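Side-chain contacts in glyoxalase 3 (Candida albicans, PDB 4LRU), which converts methylglyoxal to D-lactate in a single glutathione-independent step, detoxifying the methylglyoxal that the cell's own metabolism produces: residues V27-A32 with D65-E70; A107-L112 with L174-I179. One frame throughout, in Å; residues are numbered along the deposited sequence.

Contact 1 (V27-A32 with D65-E70); sequences VFVVEA and DFLNGE
Phe-28 carries its CG anti to the backbone N (chi1 -156°), while Phe-66 sets its own CG beside the backbone N and anti to the carbonyl carbon (chi1 -79°); these two choices bring the rings together as an edge-to-face, T-shaped pair. The place is the N-terminal end of helix 29-42 in the DJ-1/PfpI fold, where the loop leading into helix 69-76 packs across it. Phe-28 supplies the edge and Phe-66 the face: the ring centroids lie 5.2 Å apart with the planes at 85°, and Phe-28 CZ approaches Phe-66 CD1 at 3.8 Å, above the face but displaced toward its rim. The side chain of Phe-28 is also about 6 Å from that of Cys-139, an inferred active-site residue.

Farther along, the valines take over. Val-29 CG1 meets Leu-67 CD1 at 4.1 Å, the two side chains crossing at about a right angle, and Phe-75 of helix 69-76 packs against both residues. Val-29 N is hydrogen-bonded to Ser-61 OG. Val-30 N, in the first turn of the helix, is served instead by a water that accepts its N-H at 3.1 Å from Val-30 N and donates onward to the carbonyl of the aromatic residue, 3.1 Å from Phe-66 O. The bridge fastens backbone to backbone where the segments do not bond directly. Beside it, Val-30 CG1 rests 3.6 Å from the same Phe-66 O.

Contact 2 (A107-L112 with L174-I179); sequences AGHGTL and LGVTDI
The His-109 imidazole meets Leu-174 at its edge: CD1 of the leucine lies near the ring plane, 3.6 Å from His-109 CE1. Val-176 comes from the opposite direction to the histidine side chain and puts CG2 obliquely against the ring, 3.6 Å from His-109 NE2 and 4.0 Å from His-109 CD2. The rings of Phe-18 and His-140 also meet the imidazole, both inclined to it, and Val-176 touches Phe-18 as well. NE2 of this buried ring, besides having the Val-176 methyl close by, is hydrogen-bonded to Glu-171 OE1.

Gly-175 closes helix 168-173 in a Schellman motif with positive phi, and Leu-174 and Val-176, on either side of it in sequence, both point their CB toward the segment of His-109. In the other segment, Gly-108 O accepts two bonds from one residue: Thr-111 N at 3.1 Å and Thr-111 OG1 at 3.0 Å. The hydroxyl, placed by a chi1 of 59°, approaches nearly straight on, with a C=O...O angle of 163°. Both bonds lie in the turn that carries His-109 and leads into helix 111-114. With its imidazole against both His-140 and Glu-171, His-109 belongs to the immediate surroundings of the inferred Cys-139, His-140 and Glu-171 active site of this DJ-1 superfamily glyoxalase.

Overall arrangement
The two contacts follow one another along the chain, contact 1 closing before contact 2 opens, and their centres lie about 17 Å apart. Helix 29-42 of contact 1 follows strand 6-10, and the loop of residues 107-112 follows strand 102-105; these strands are neighbours in the parallel part of the central sheet. The contacts join directly: Phe-28 N and Ala-107 O, 2.9 Å apart, form a probable backbone hydrogen bond, and Phe-28 CB packs on Gly-108 CA. Glu-31, which touches Cys-139, also packs against Ala-107. Both contacts lie near the inferred active site, contact 1 through Phe-28 close to Cys-139 and contact 2 through His-109 beside His-140 and Glu-171.

Contact 1 (V27-A32 with D65-E70)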
ATOM      1  N   VAL A  27       8.732   3.120  -4.659  1.00 18.31           N
ATOM      2  CA  VAL A  27       7.915   1.917  -4.461  1.00 16.36           C
ATOM      3  C   VAL A  27       8.811   0.776  -3.978  1.00 16.83           C
ATOM      4  O   VAL A  27       9.827   0.482  -4.591  1.00 18.39           O
ATOM      5  CB  VAL A  27       7.240   1.521  -5.780  1.00 19.61           C
ATOM      6  CG1 VAL A  27       6.450   0.214  -5.629  1.00 19.54           C
ATOM      7  CG2 VAL A  27       6.350   2.655  -6.272  1.00 18.73           C
ATOM      8  N   PHE A  28       8.426   0.148  -2.869  1.00 17.13           N
ATOM      9  CA  PHE A  28       9.169  -1.001  -2.356  1.00 18.84           C
ATOM     10  C   PHE A  28       8.751  -2.229  -3.131  1.00 18.74           C
ATOM     11  O   PHE A  28       7.617  -2.667  -3.011  1.00 18.13           O
ATOM     12  CB  PHE A  28       8.889  -1.207  -0.871  1.00 17.81           C
ATOM     13  CG  PHE A  28       9.980  -1.948  -0.165  1.00 19.14           C
ATOM     14  CD1 PHE A  28      10.056  -3.327  -0.231  1.00 21.26           C
ATOM     15  CD2 PHE A  28      10.972  -1.262   0.532  1.00 23.24           C
ATOM     16  CE1 PHE A  28      11.096  -4.005   0.376  1.00 22.29           C
ATOM     17  CE2 PHE A  28      12.009  -1.937   1.148  1.00 23.85           C
ATOM     18  CZ  PHE A  28      12.068  -3.311   1.076  1.00 22.80           C
ATOM     19  N   VAL A  29       9.645  -2.756  -3.959  1.00 18.96           N
ATOM     20  CA  VAL A  29       9.261  -3.676  -5.040  1.00 19.04           C
ATOM     21  C   VAL A  29       8.270  -4.744  -4.585  1.00 18.58           C
ATOM     22  O   VAL A  29       7.207  -4.873  -5.163  1.00 17.79           O
ATOM     23  CB  VAL A  29      10.472  -4.345  -5.684  1.00 22.15           C
ATOM     24  CG1 VAL A  29      10.034  -5.384  -6.708  1.00 20.10           C
ATOM     25  CG2 VAL A  29      11.351  -3.304  -6.367  1.00 21.16           C
ATOM     26  N   VAL A  30       8.628  -5.543  -3.586  1.00 19.85           N
ATOM     27  CA  VAL A  30       7.778  -6.690  -3.270  1.00 19.51           C
ATOM     28  C   VAL A  30       6.427  -6.317  -2.669  1.00 19.24           C
ATOM     29  O   VAL A  30       5.518  -7.129  -2.672  1.00 19.54           O
ATOM     30  CB  VAL A  30       8.461  -7.745  -2.376  1.00 20.37           C
ATOM     31  CG1 VAL A  30       9.572  -8.453  -3.146  1.00 20.75           C
ATOM     32  CG2 VAL A  30       8.980  -7.126  -1.093  1.00 21.52           C
ATOM     33  N   GLU A  31       6.270  -5.073  -2.205  1.00 18.56           N
ATOM     34  CA  GLU A  31       4.967  -4.611  -1.737  1.00 17.24           C
ATOM     35  C   GLU A  31       3.967  -4.382  -2.848  1.00 18.57           C
ATOM     36  O   GLU A  31       2.771  -4.352  -2.596  1.00 19.57           O
ATOM     37  CB  GLU A  31       5.113  -3.328  -0.906  1.00 18.24           C
ATOM     38  CG  GLU A  31       5.868  -3.604   0.371  1.00 19.37           C
ATOM     39  CD  GLU A  31       6.060  -2.390   1.248  1.00 24.31           C
ATOM     40  OE1 GLU A  31       5.409  -1.347   1.007  1.00 20.55           O
ATOM     41  OE2 GLU A  31       6.852  -2.519   2.202  1.00 27.72           O
ATOM     42  N   ALA A  32       4.472  -4.216  -4.067  1.00 16.46           N
ATOM     43  CA  ALA A  32       3.675  -4.273  -5.277  1.00 18.23           C
ATOM     44  C   ALA A  32       3.647  -5.672  -5.874  1.00 16.89           C
ATOM     45  O   ALA A  32       2.582  -6.150  -6.281  1.00 19.59           O
ATOM     46  CB  ALA A  32       4.204  -3.292  -6.300  1.00 18.59           C
ATOM     47  N   ASP A  65      19.038  -8.973  -1.115  1.00 29.44           N
ATOM     48  CA  ASP A  65      18.360  -9.423   0.104  1.00 31.36           C
ATOM     49  C   ASP A  65      16.832  -9.309   0.036  1.00 31.49           C
ATOM     50  O   ASP A  65      16.119 -10.069   0.695  1.00 32.20           O
ATOM     51  CB  ASP A  65      18.856  -8.625   1.313  1.00 35.65           C
ATOM     52  CG  ASP A  65      20.233  -9.079   1.809  1.00 39.35           C
ATOM     53  OD1 ASP A  65      20.847  -9.993   1.219  1.00 40.74           O
ATOM     54  OD2 ASP A  65      20.705  -8.498   2.810  1.00 49.86           O
ATOM     55  N   PHE A  66      16.323  -8.339  -0.720  1.00 25.72           N
ATOM     56  CA  PHE A  66      14.896  -8.073  -0.755  1.00 26.14           C
ATOM     57  C   PHE A  66      14.262  -8.469  -2.085  1.00 24.48           C
ATOM     58  O   PHE A  66      13.033  -8.449  -2.209  1.00 27.38           O
ATOM     59  CB  PHE A  66      14.611  -6.586  -0.497  1.00 27.90           C
ATOM     60  CG  PHE A  66      14.670  -6.203   0.952  1.00 31.59           C
ATOM     61  CD1 PHE A  66      13.695  -6.642   1.834  1.00 35.90           C
ATOM     62  CD2 PHE A  66      15.687  -5.389   1.428  1.00 36.42           C
ATOM     63  CE1 PHE A  66      13.754  -6.303   3.176  1.00 44.53           C
ATOM     64  CE2 PHE A  66      15.758  -5.053   2.766  1.00 37.98           C
ATOM     65  CZ  PHE A  66      14.787  -5.506   3.641  1.00 43.41           C
ATOM     66  N   LEU A  67      15.099  -8.750  -3.077  1.00 22.55           N
ATOM     67  CA  LEU A  67      14.615  -9.080  -4.412  1.00 23.11           C
ATOM     68  C   LEU A  67      15.429 -10.225  -4.982  1.00 23.92           C
ATOM     69  O   LEU A  67      16.544 -10.043  -5.470  1.00 23.87           O
ATOM     70  CB  LEU A  67      14.677  -7.848  -5.331  1.00 22.47           C
ATOM     71  CG  LEU A  67      14.124  -8.043  -6.742  1.00 23.75           C
ATOM     72  CD1 LEU A  67      12.675  -8.503  -6.713  1.00 23.72           C
ATOM     73  CD2 LEU A  67      14.248  -6.738  -7.520  1.00 23.89           C
ATOM     74  N   ASN A  68      14.880 -11.432  -4.879  1.00 24.89           N
ATOM     75  CA  ASN A  68      15.635 -12.632  -5.190  1.00 26.25           C
ATOM     76  C   ASN A  68      14.689 -13.749  -5.609  1.00 25.16           C
ATOM     77  O   ASN A  68      13.486 -13.560  -5.625  1.00 24.43           O
ATOM     78  CB  ASN A  68      16.490 -13.066  -3.991  1.00 28.35           C
ATOM     79  CG  ASN A  68      15.673 -13.253  -2.727  1.00 28.83           C
ATOM     80  OD1 ASN A  68      14.705 -14.012  -2.710  1.00 29.00           O
ATOM     81  ND2 ASN A  68      16.024 -12.516  -1.670  1.00 27.76           N
ATOM     82  N   GLY A  69      15.248 -14.901  -5.957  1.00 28.75           N
ATOM     83  CA  GLY A  69      14.438 -16.082  -6.242  1.00 30.43           C
ATOM     84  C   GLY A  69      13.470 -15.835  -7.384  1.00 29.71           C
ATOM     85  O   GLY A  69      13.799 -15.155  -8.353  1.00 27.01           O
ATOM     86  N   GLU A  70      12.266 -16.382  -7.260  0.50 28.66           N
ATOM     87  CA  GLU A  70      11.264 -16.275  -8.313  0.50 27.62           C
ATOM     88  C   GLU A  70      10.745 -14.840  -8.450  0.50 26.52           C
ATOM     89  O   GLU A  70      10.339 -14.429  -9.533  0.50 25.12           O
ATOM     90  CB  GLU A  70      10.109 -17.245  -8.041  0.50 27.12           C
ATOM     91  CG  GLU A  70      10.531 -18.708  -8.077  0.50 28.29           C
ATOM     92  CD  GLU A  70       9.368 -19.672  -7.942  0.50 28.51           C
ATOM     93  OE1 GLU A  70       8.332 -19.293  -7.350  0.50 27.98           O
ATOM     94  OE2 GLU A  70       9.502 -20.817  -8.427  0.50 30.64           O
TER
HETATM   95  O   HOH W   1      11.560  -5.759  -2.648  1.00 22.24           O

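Contact 2 (A107-L112 with L174-I179)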
ATOM      1  N   ALA A 107       3.544   0.259  -0.764  1.00 17.19           N
ATOM      2  CA  ALA A 107       4.219   1.399  -0.181  1.00 16.41           C
ATOM      3  C   ALA A 107       5.708   1.438  -0.479  1.00 17.84           C
ATOM      4  O   ALA A 107       6.112   1.376  -1.644  1.00 18.12           O
ATOM      5  CB  ALA A 107       3.903   1.505   1.300  1.00 18.31           C
ATOM      6  N   GLY A 108       6.520   1.592   0.560  1.00 17.15           N
ATOM      7  CA  GLY A 108       7.763   2.318   0.450  1.00 17.85           C
ATOM      8  C   GLY A 108       7.561   3.687   1.049  1.00 17.22           C
ATOM      9  O   GLY A 108       6.445   4.196   1.048  1.00 18.45           O
ATOM     10  N   HIS A 109       8.630   4.283   1.566  1.00 17.98           N
ATOM     11  CA  HIS A 109       8.519   5.551   2.284  1.00 18.97           C
ATOM     12  C   HIS A 109       7.987   6.680   1.390  1.00 18.30           C
ATOM     13  O   HIS A 109       7.485   7.681   1.889  1.00 18.13           O
ATOM     14  CB  HIS A 109       9.865   5.947   2.881  1.00 20.09           C
ATOM     15  CG  HIS A 109      10.204   5.232   4.155  1.00 21.73           C
ATOM     16  ND1 HIS A 109      10.780   3.978   4.177  1.00 22.07           N
ATOM     17  CD2 HIS A 109      10.066   5.603   5.453  1.00 20.55           C
ATOM     18  CE1 HIS A 109      10.976   3.606   5.431  1.00 22.68           C
ATOM     19  NE2 HIS A 109      10.558   4.576   6.224  1.00 21.81           N
ATOM     20  N   GLY A 110       8.076   6.522   0.077  1.00 18.23           N
ATOM     21  CA  GLY A 110       7.539   7.542  -0.830  1.00 19.39           C
ATOM     22  C   GLY A 110       6.085   7.866  -0.511  1.00 20.13           C
ATOM     23  O   GLY A 110       5.641   9.019  -0.651  1.00 18.53           O
ATOM     24  N   THR A 111       5.319   6.870  -0.080  1.00 18.24           N
ATOM     25  CA  THR A 111       3.897   7.082   0.205  1.00 18.38           C
ATOM     26  C   THR A 111       3.635   8.178   1.252  1.00 19.36           C
ATOM     27  O   THR A 111       2.559   8.780   1.260  1.00 18.90           O
ATOM     28  CB  THR A 111       3.195   5.808   0.728  1.00 17.69           C
ATOM     29  OG1 THR A 111       3.843   5.362   1.926  1.00 18.72           O
ATOM     30  CG2 THR A 111       3.206   4.714  -0.297  1.00 17.94           C
ATOM     31  N   LEU A 112       4.592   8.405   2.153  1.00 18.86           N
ATOM     32  CA  LEU A 112       4.467   9.430   3.173  1.00 18.53           C
ATOM     33  C   LEU A 112       4.295  10.799   2.544  1.00 19.16           C
ATOM     34  O   LEU A 112       3.712  11.696   3.158  1.00 21.29           O
ATOM     35  CB  LEU A 112       5.700   9.442   4.077  1.00 20.25           C
ATOM     36  CG  LEU A 112       5.868   8.172   4.919  1.00 21.29           C
ATOM     37  CD1 LEU A 112       7.254   8.122   5.526  1.00 22.77           C
ATOM     38  CD2 LEU A 112       4.804   8.078   6.008  1.00 22.73           C
ATOM     39  N   LEU A 174      15.993   2.142  10.287  1.00 24.51           N
ATOM     40  CA  LEU A 174      16.297   2.563   8.919  1.00 26.01           C
ATOM     41  C   LEU A 174      16.929   3.950   8.851  1.00 29.23           C
ATOM     42  O   LEU A 174      17.324   4.417   7.774  1.00 29.31           O
ATOM     43  CB  LEU A 174      15.037   2.518   8.060  1.00 25.56           C
ATOM     44  CG  LEU A 174      14.468   1.114   7.837  1.00 27.10           C
ATOM     45  CD1 LEU A 174      13.202   1.196   6.997  1.00 29.60           C
ATOM     46  CD2 LEU A 174      15.502   0.195   7.189  1.00 29.86           C
ATOM     47  N   GLY A 175      17.023   4.604   9.999  1.00 27.70           N
ATOM     48  CA  GLY A 175      17.677   5.893  10.108  1.00 28.79           C
ATOM     49  C   GLY A 175      16.894   7.041   9.491  1.00 30.44           C
ATOM     50  O   GLY A 175      17.490   8.031   9.054  1.00 31.70           O
ATOM     51  N   VAL A 176      15.566   6.933   9.480  1.00 27.58           N
ATOM     52  CA  VAL A 176      14.737   7.987   8.881  1.00 29.38           C
ATOM     53  C   VAL A 176      13.799   8.723   9.845  1.00 29.46           C
ATOM     54  O   VAL A 176      13.005   9.573   9.436  1.00 28.61           O
ATOM     55  CB  VAL A 176      13.919   7.428   7.709  1.00 27.10           C
ATOM     56  CG1 VAL A 176      14.856   6.790   6.695  1.00 27.99           C
ATOM     57  CG2 VAL A 176      12.887   6.432   8.208  1.00 27.20           C
ATOM     58  N   THR A 177      13.889   8.428  11.135  1.00 27.24           N
ATOM     59  CA  THR A 177      13.031   9.098  12.094  1.00 27.73           C
ATOM     60  C   THR A 177      13.165  10.632  12.064  1.00 27.28           C
ATOM     61  O   THR A 177      12.163  11.338  12.050  1.00 30.27           O
ATOM     62  CB  THR A 177      13.324   8.608  13.519  1.00 28.48           C
ATOM     63  OG1 THR A 177      13.174   7.178  13.558  1.00 28.16           O
ATOM     64  CG2 THR A 177      12.371   9.248  14.505  1.00 30.50           C
ATOM     65  N   ASP A 178      14.388  11.145  12.054  1.00 31.22           N
ATOM     66  CA  ASP A 178      14.585  12.599  12.114  1.00 34.39           C
ATOM     67  C   ASP A 178      14.123  13.253  10.816  1.00 32.85           C
ATOM     68  O   ASP A 178      13.505  14.323  10.831  1.00 31.77           O
ATOM     69  CB  ASP A 178      16.054  12.940  12.350  1.00 37.79           C
ATOM     70  CG  ASP A 178      16.562  12.440  13.678  1.00 45.48           C
ATOM     71  OD1 ASP A 178      15.732  12.247  14.599  1.00 49.26           O
ATOM     72  OD2 ASP A 178      17.792  12.256  13.800  1.00 49.74           O
ATOM     73  N   ILE A 179      14.428  12.597   9.704  1.00 31.07           N
ATOM     74  CA  ILE A 179      13.937  13.015   8.390  1.00 33.07           C
ATOM     75  C   ILE A 179      12.421  13.167   8.410  1.00 30.72           C
ATOM     76  O   ILE A 179      11.881  14.175   7.958  1.00 31.32           O
ATOM     77  CB  ILE A 179      14.367  12.021   7.294  1.00 33.36           C
ATOM     78  CG1 ILE A 179      15.872  12.156   7.035  1.00 38.49           C
ATOM     79  CG2 ILE A 179      13.582  12.258   6.011  1.00 34.79           C
ATOM     80  CD1 ILE A 179      16.496  10.959   6.353  1.00 41.05           C
TER